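3-methyladenine dna-glycosylase (PDB 2JHN) belongs to the AlkA-type DNA glycosylases of the HhH-GPD base excision DNA repair superfamily and joins a TBP-like domain to a helical region. Local coordinates at residues E78-Y89 against Y106-M116. The protein carries 1 engineered substitution. Numbering follows the deposited sequence. Where two conformers were deposited one is given.
With GOL (glycerol), chain G.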
loop_
_atom_site.group_PDB
_atom_site.type_symbol
_atom_site.label_atom_id
_atom_site.label_comp_id
_atom_site.label_asym_id
_atom_site.label_seq_id
_atom_site.Cartn_x
_atom_site.Cartn_y
_atom_site.Cartn_z
ATOM N N GLU A 78 -6.915 6.830 6.222
ATOM C CA GLU A 78 -5.797 5.934 6.532
ATOM C C GLU A 78 -5.163 5.363 5.230
ATOM O O GLU A 78 -3.923 5.290 5.082
ATOM C CB GLU A 78 -6.305 4.807 7.428
ATOM C CG GLU A 78 -5.180 3.844 7.842
ATOM C CD GLU A 78 -5.694 2.631 8.571
ATOM O OE1 GLU A 78 -6.771 2.100 8.190
ATOM O OE2 GLU A 78 -4.993 2.185 9.508
ATOM N N TYR A 79 -6.003 4.939 4.290
ATOM C CA TYR A 79 -5.502 4.301 3.065
ATOM C C TYR A 79 -4.762 5.274 2.117
ATOM O O TYR A 79 -3.702 4.952 1.549
ATOM C CB TYR A 79 -6.660 3.639 2.317
ATOM C CG TYR A 79 -6.255 3.004 1.001
ATOM C CD1 TYR A 79 -5.612 1.760 0.987
ATOM C CD2 TYR A 79 -6.549 3.625 -0.236
ATOM C CE1 TYR A 79 -5.235 1.141 -0.204
ATOM C CE2 TYR A 79 -6.175 3.008 -1.445
ATOM C CZ TYR A 79 -5.529 1.752 -1.410
ATOM O OH TYR A 79 -5.128 1.091 -2.565
ATOM N N LEU A 80 -5.358 6.438 1.920
ATOM C CA LEU A 80 -4.797 7.455 1.007
ATOM C C LEU A 80 -3.728 8.304 1.695
ATOM O O LEU A 80 -2.982 9.008 1.018
ATOM C CB LEU A 80 -5.924 8.360 0.453
ATOM C CG LEU A 80 -7.045 7.647 -0.347
ATOM C CD1 LEU A 80 -8.262 8.578 -0.537
ATOM C CD2 LEU A 80 -6.532 7.162 -1.683
ATOM N N GLY A 81 -3.660 8.231 3.029
ATOM C CA GLY A 81 -2.642 8.972 3.788
ATOM C C GLY A 81 -2.952 10.476 3.849
ATOM O O GLY A 81 -2.114 11.297 3.472
ATOM N N LEU A 82 -4.149 10.832 4.323
ATOM C CA LEU A 82 -4.565 12.257 4.249
ATOM C C LEU A 82 -4.296 13.066 5.518
ATOM O O LEU A 82 -4.636 14.276 5.577
ATOM C CB LEU A 82 -6.032 12.382 3.854
ATOM C CG LEU A 82 -6.435 11.704 2.565
ATOM C CD1 LEU A 82 -7.939 11.698 2.392
ATOM C CD2 LEU A 82 -5.712 12.314 1.323
ATOM N N GLN A 83 -3.670 12.421 6.504
ATOM C CA GLN A 83 -3.442 13.021 7.831
ATOM C C GLN A 83 -2.448 14.180 7.732
ATOM O O GLN A 83 -1.549 14.173 6.906
ATOM C CB GLN A 83 -2.902 11.985 8.834
ATOM C CG GLN A 83 -3.696 10.689 8.942
ATOM C CD GLN A 83 -3.213 9.587 7.974
ATOM O OE1 GLN A 83 -2.512 9.848 6.974
ATOM N NE2 GLN A 83 -3.579 8.350 8.285
ATOM N N ASN A 84 -2.621 15.147 8.633
ATOM C CA ASN A 84 -1.816 16.347 8.726
ATOM C C ASN A 84 -0.302 16.036 8.720
ATOM O O ASN A 84 0.192 15.365 9.630
ATOM C CB ASN A 84 -2.234 17.093 10.010
ATOM C CG ASN A 84 -1.532 18.421 10.183
ATOM O OD1 ASN A 84 -0.610 18.770 9.443
ATOM N ND2 ASN A 84 -1.991 19.192 11.174
ATOM N N PRO A 85 0.415 16.461 7.665
ATOM C CA PRO A 85 1.857 16.175 7.509
ATOM C C PRO A 85 2.783 17.239 8.112
ATOM O O PRO A 85 3.976 17.243 7.823
ATOM C CB PRO A 85 2.038 16.219 6.004
ATOM C CG PRO A 85 1.091 17.325 5.561
ATOM C CD PRO A 85 -0.106 17.224 6.507
ATOM N N GLU A 86 2.238 18.150 8.900
ATOM C CA GLU A 86 3.034 19.308 9.361
ATOM C C GLU A 86 4.302 18.869 10.109
ATOM O O GLU A 86 5.407 19.329 9.788
ATOM C CB GLU A 86 2.169 20.216 10.240
ATOM C CG GLU A 86 2.940 21.315 10.953
ATOM C CD GLU A 86 3.220 22.519 10.073
ATOM O OE1 GLU A 86 2.836 22.505 8.874
ATOM O OE2 GLU A 86 3.830 23.491 10.596
ATOM N N GLU A 87 4.123 17.937 11.052
ATOM C CA GLU A 87 5.197 17.464 11.903
ATOM C C GLU A 87 6.216 16.626 11.130
ATOM O O GLU A 87 7.425 16.743 11.357
ATOM C CB GLU A 87 4.632 16.677 13.084
ATOM C CG GLU A 87 5.549 16.717 14.327
ATOM C CD GLU A 87 5.291 15.597 15.336
ATOM O OE1 GLU A 87 4.122 15.129 15.436
ATOM O OE2 GLU A 87 6.264 15.207 16.052
ATOM N N LEU A 88 5.717 15.774 10.231
ATOM C CA LEU A 88 6.602 15.020 9.334
ATOM C C LEU A 88 7.456 16.000 8.552
ATOM O O LEU A 88 8.670 15.831 8.431
ATOM C CB LEU A 88 5.773 14.168 8.348
ATOM C CG LEU A 88 6.503 13.554 7.139
ATOM C CD1 LEU A 88 7.544 12.538 7.550
ATOM C CD2 LEU A 88 5.499 12.924 6.127
ATOM N N TYR A 89 6.814 17.023 8.005
ATOM C CA TYR A 89 7.523 17.958 7.135
ATOM C C TYR A 89 8.591 18.729 7.909
ATOM O O TYR A 89 9.705 18.926 7.411
ATOM C CB TYR A 89 6.537 18.914 6.484
ATOM C CG TYR A 89 5.780 18.367 5.276
ATOM C CD1 TYR A 89 6.154 17.174 4.634
ATOM C CD2 TYR A 89 4.718 19.088 4.748
ATOM C CE1 TYR A 89 5.447 16.723 3.499
ATOM C CE2 TYR A 89 4.022 18.655 3.633
ATOM C CZ TYR A 89 4.384 17.474 3.019
ATOM O OH TYR A 89 3.674 17.089 1.913
ATOM N N TYR A 106 6.956 17.197 -3.175
ATOM C CA TYR A 106 6.278 18.084 -2.225
ATOM C C TYR A 106 4.756 18.006 -2.327
ATOM O O TYR A 106 4.207 18.084 -3.421
ATOM C CB TYR A 106 6.739 19.560 -2.318
ATOM C CG TYR A 106 6.057 20.349 -1.210
ATOM C CD1 TYR A 106 6.466 20.209 0.130
ATOM C CD2 TYR A 106 4.937 21.157 -1.485
ATOM C CE1 TYR A 106 5.814 20.897 1.164
ATOM C CE2 TYR A 106 4.263 21.850 -0.444
ATOM C CZ TYR A 106 4.714 21.711 0.866
ATOM O OH TYR A 106 4.067 22.385 1.879
ATOM N N GLY A 107 4.085 17.833 -1.187
ATOM C CA GLY A 107 2.623 17.738 -1.169
ATOM C C GLY A 107 2.135 16.304 -1.117
ATOM O O GLY A 107 0.930 16.055 -0.990
ATOM N N PHE A 108 3.068 15.360 -1.197
ATOM C CA PHE A 108 2.726 13.947 -0.993
ATOM C C PHE A 108 2.201 13.665 0.416
ATOM O O PHE A 108 1.372 12.757 0.579
ATOM C CB PHE A 108 3.876 13.013 -1.380
ATOM C CG PHE A 108 3.527 11.535 -1.293
ATOM C CD1 PHE A 108 2.916 10.877 -2.375
ATOM C CD2 PHE A 108 3.794 10.806 -0.128
ATOM C CE1 PHE A 108 2.603 9.495 -2.315
ATOM C CE2 PHE A 108 3.448 9.423 -0.042
ATOM C CZ PHE A 108 2.872 8.769 -1.161
ATOM N N GLY A 109 2.674 14.412 1.421
ATOM C CA GLY A 109 2.127 14.282 2.793
ATOM C C GLY A 109 2.619 13.008 3.482
ATOM O O GLY A 109 3.733 12.500 3.210
ATOM N N ARG A 110 1.773 12.469 4.346
ATOM C CA ARG A 110 2.075 11.233 5.066
ATOM C C ARG A 110 1.778 10.008 4.225
ATOM O O ARG A 110 0.953 10.051 3.310
ATOM C CB ARG A 110 1.247 11.184 6.357
ATOM C CG ARG A 110 1.604 12.377 7.326
ATOM C CD ARG A 110 1.311 12.020 8.775
ATOM N NE ARG A 110 2.280 11.039 9.257
ATOM C CZ ARG A 110 2.390 10.651 10.528
ATOM N NH1 ARG A 110 1.597 11.173 11.471
ATOM N NH2 ARG A 110 3.300 9.743 10.864
ATOM N N ALA A 111 2.402 8.892 4.580
ATOM C CA ALA A 111 2.156 7.626 3.898
ATOM C C ALA A 111 0.751 7.128 4.201
ATOM O O ALA A 111 0.263 7.249 5.338
ATOM C CB ALA A 111 3.164 6.593 4.336
ATOM N N GLY A 112 0.098 6.592 3.171
ATOM C CA GLY A 112 -1.135 5.807 3.379
ATOM C C GLY A 112 -0.813 4.340 3.650
ATOM O O GLY A 112 0.154 4.022 4.380
ATOM N N LEU A 113 -1.619 3.459 3.056
ATOM C CA LEU A 113 -1.377 2.017 3.082
ATOM C C LEU A 113 -1.439 1.520 1.643
ATOM O O LEU A 113 -1.928 2.242 0.751
ATOM C CB LEU A 113 -2.444 1.299 3.935
ATOM C CG LEU A 113 -2.459 1.653 5.432
ATOM C CD1 LEU A 113 -3.745 1.067 6.046
ATOM C CD2 LEU A 113 -1.209 1.072 6.107
ATOM N N MET A 114 -0.932 0.313 1.406
ATOM C CA MET A 114 -1.012 -0.243 0.053
ATOM C C MET A 114 -2.096 -1.354 -0.115
ATOM O O MET A 114 -2.104 -2.084 -1.137
ATOM C CB MET A 114 0.387 -0.655 -0.423
ATOM C CG MET A 114 1.330 0.550 -0.556
ATOM S SD MET A 114 3.009 0.137 -1.004
ATOM C CE MET A 114 2.747 -0.480 -2.670
ATOM N N SER A 115 -3.001 -1.438 0.869
ATOM C CA SER A 115 -4.131 -2.367 0.876
ATOM C C SER A 115 -5.283 -1.831 1.746
ATOM O O SER A 115 -5.063 -1.050 2.676
ATOM C CB SER A 115 -3.692 -3.741 1.401
ATOM O OG SER A 115 -3.179 -3.667 2.736
ATOM N N MET A 116 -6.502 -2.280 1.456
ATOM C CA MET A 116 -7.674 -1.897 2.249
ATOM C C MET A 116 -8.161 -3.014 3.193
ATOM O O MET A 116 -9.264 -2.935 3.756
ATOM C CB MET A 116 -8.804 -1.400 1.344
ATOM C CG MET A 116 -8.378 -0.274 0.388
ATOM S SD MET A 116 -9.610 1.049 0.244
ATOM C CE MET A 116 -9.694 1.525 1.969
HETATM C C1 GOL G . -2.061 6.856 -2.396
HETATM O O1 GOL G . -0.781 7.465 -2.431
HETATM C C2 GOL G . -2.158 5.585 -1.532
HETATM O O2 GOL G . -1.664 5.818 -0.217
HETATM C C3 GOL G . -1.395 4.412 -2.146
HETATM O O3 GOL G . -1.963 3.157 -1.775
HETATM O O HOH W 1 -2.073 6.095 6.800
HETATM O O HOH W 2 0.060 7.928 0.402
HETATM O O HOH W 3 -0.970 13.614 4.407
HETATM O O HOH W 4 -0.460 13.367 11.389
#
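Gly81 and Gly112 bring the two backbones to 3.5 Å between their CA atoms, and the chains run antiparallel from there, since Pro85 next meets Gly109. This places the turn after helix 69-80, in the part of the chain related to the TBP-like fold, against the irregular loop between helices 96-104 and 118-127 of this HhH-GPD-family glycosylase. One direct backbone bond crosses, Leu113 N to Tyr79 O (3.0 Å, 163° at the hydrogen), its donor lying above the carbonyl plane. Gly112 CA also approaches Glu78 O and Tyr79 O in CA-H...O contacts, while Gly81, at positive phi, has the backbone from Arg110 to Gly112 pressed against its CA. Water mediates much of the remaining polar contact: one molecule joins Gly81 O and Gln83 O to Arg110 N, another Glu78 O and Gln83 NE2 to Ala111 O. In the conformer given, Met116 covers one face of the Tyr79 ring; its SD sits 4.0 Å from the ring centroid, 12° off the normal, a Met-aromatic contact. Asp28, a sodium-site residue, holds Tyr79 OH by a hydrogen bond. Leu113 CD1 packs 3.6 Å from Glu78 CD, whose carboxylate is salt-bridged to Lys201. The aliphatic part of Arg110 passes Pro85 and the carbonyl of Gln83, and its NH2 forms a salt bridge with Asp276 of helix 274-287. At the far end the rings of Tyr89 and Tyr106 meet obliquely, planes 32° apart, while Tyr89 OH accepts hydrogen bonds from Gly109 N-H (2.9 Å, N to OH) and, weakly, from Gly107 N-H (3.2 Å).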